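Local coordinates for uncharacterized HTH-type transcriptional regulator SAR2349 (Staphylococcus aureus, PDB 4EM2), which probably binds DNA as a transcriptional regulator of the MarR family and binds salicylate, at residues M164-I167 with H168-L171. Sequence-based numbering, arbitrary orientation.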
loop_
_atom_site.group_PDB
_atom_site.type_symbol
_atom_site.label_atom_id
_atom_site.label_comp_id
_atom_site.label_asym_id
_atom_site.label_seq_id
_atom_site.Cartn_x
_atom_site.Cartn_y
_atom_site.Cartn_z
ATOM N N MET A 164 -0.887 18.491 0.977
ATOM C CA MET A 164 -1.492 17.217 1.285
ATOM C C MET A 164 -1.214 16.763 2.710
ATOM O O MET A 164 -2.131 16.311 3.402
ATOM C CB MET A 164 -1.047 16.137 0.265
ATOM C CG MET A 164 -1.507 16.389 -1.171
ATOM S SD MET A 164 -3.301 16.705 -1.494
ATOM C CE MET A 164 -3.874 15.488 -0.611
ATOM N N ASN A 165 0.038 16.873 3.165
ATOM C CA ASN A 165 0.373 16.457 4.526
ATOM C C ASN A 165 -0.400 17.270 5.571
ATOM O O ASN A 165 -0.749 16.753 6.623
ATOM C CB ASN A 165 1.881 16.578 4.781
ATOM C CG ASN A 165 2.671 15.616 3.939
ATOM O OD1 ASN A 165 2.128 14.605 3.479
ATOM N ND2 ASN A 165 3.959 15.904 3.732
ATOM N N GLN A 166 -0.686 18.538 5.270
ATOM C CA GLN A 166 -1.464 19.330 6.212
ATOM C C GLN A 166 -2.842 18.666 6.330
ATOM O O GLN A 166 -3.299 18.393 7.446
ATOM C CB GLN A 166 -1.595 20.760 5.727
ATOM C CG GLN A 166 -0.270 21.529 5.860
ATOM C CD GLN A 166 -0.481 23.005 5.723
ATOM O OE1 GLN A 166 -0.990 23.658 6.642
ATOM N NE2 GLN A 166 -0.140 23.542 4.562
ATOM N N ILE A 167 -3.462 18.345 5.186
ATOM C CA ILE A 167 -4.797 17.700 5.198
ATOM C C ILE A 167 -4.720 16.381 5.946
ATOM O O ILE A 167 -5.524 16.090 6.846
ATOM C CB ILE A 167 -5.326 17.445 3.775
ATOM C CG1 ILE A 167 -5.431 18.771 3.016
ATOM C CG2 ILE A 167 -6.711 16.747 3.816
ATOM C CD1 ILE A 167 -6.558 19.707 3.430
ATOM N N HIS A 168 -3.703 15.603 5.614
ATOM C CA HIS A 168 -3.507 14.311 6.219
ATOM C C HIS A 168 -3.348 14.400 7.738
ATOM O O HIS A 168 -3.849 13.531 8.459
ATOM C CB HIS A 168 -2.286 13.674 5.539
ATOM C CG HIS A 168 -2.345 12.189 5.414
ATOM N ND1 HIS A 168 -1.889 11.532 4.291
ATOM C CD2 HIS A 168 -2.648 11.224 6.317
ATOM C CE1 HIS A 168 -1.894 10.229 4.513
ATOM N NE2 HIS A 168 -2.344 10.013 5.735
ATOM N N GLU A 169 -2.666 15.429 8.244
ATOM C CA GLU A 169 -2.491 15.574 9.712
ATOM C C GLU A 169 -3.858 15.607 10.390
ATOM O O GLU A 169 -4.128 14.860 11.311
ATOM C CB GLU A 169 -1.802 16.887 10.094
ATOM C CG GLU A 169 -0.614 17.314 9.242
ATOM C CD GLU A 169 0.065 18.595 9.774
ATOM O OE1 GLU A 169 0.344 18.656 11.013
ATOM O OE2 GLU A 169 0.319 19.524 8.947
ATOM N N ILE A 170 -4.703 16.505 9.916
ATOM C CA ILE A 170 -6.051 16.663 10.437
ATOM C C ILE A 170 -6.902 15.389 10.371
ATOM O O ILE A 170 -7.541 15.022 11.351
ATOM C CB ILE A 170 -6.794 17.780 9.674
ATOM C CG1 ILE A 170 -5.975 19.080 9.726
ATOM C CG2 ILE A 170 -8.167 17.999 10.274
ATOM C CD1 ILE A 170 -5.642 19.520 11.146
ATOM N N LEU A 171 -6.905 14.699 9.231
ATOM C CA LEU A 171 -7.740 13.506 9.118
ATOM C C LEU A 171 -7.316 12.431 10.108
ATOM O O LEU A 171 -8.145 11.656 10.579
ATOM C CB LEU A 171 -7.711 12.943 7.680
ATOM C CG LEU A 171 -7.974 13.891 6.509
ATOM C CD1 LEU A 171 -7.844 13.158 5.160
ATOM C CD2 LEU A 171 -9.347 14.483 6.654
HETATM O O HOH W 1 -0.575 12.994 2.606
#
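H168 N donates to M164 O at 2.8 Å, the first of four successive i to i+4 backbone bonds that make M164-L171 two continuous turns of alpha helix. L171 N closes the series on I167 O at 3.1 Å, with an N-H...O angle of 164°. Between them E169 N bonds N165 O, less certainly because that oxygen is crowded in the model, while the bond from I170 N to Q166 O is weak and stretched to 3.4 Å.

I167 and L171, one turn apart, run side by side in the same direction, and the methyl CG2 of I167 meets CD1 of L171 at 4.0 Å. CG2 of I167 is anti to the backbone N, which sets this branch beside the carbonyl and toward the next turn. Branched aliphatic residues four apart suit one stripe of the helix, where L171 packs on I167 from the next turn. N165, Q166, H168 and E169 are exposed, as suits their polar ends; I170 and L171 are exposed too. Q166 and E169 lie alongside each other, amide and carboxylate planes 47° apart, with E169 OE2 modelled 3.3 Å from Q166 CA. The N165 amide and H168 imidazole can both hold water, and one water joins them, donating to N165 OD1 at 3.3 Å and lying 2.6 Å from H168 ND1.

Helix 154-174, the last of the chain, presents M164 and I167 to helix 34-43, where they touch F42 and F38. This apolar contact within one chain joins the last helix to an early one, in regions that usually build the dimer interface in MarR proteins.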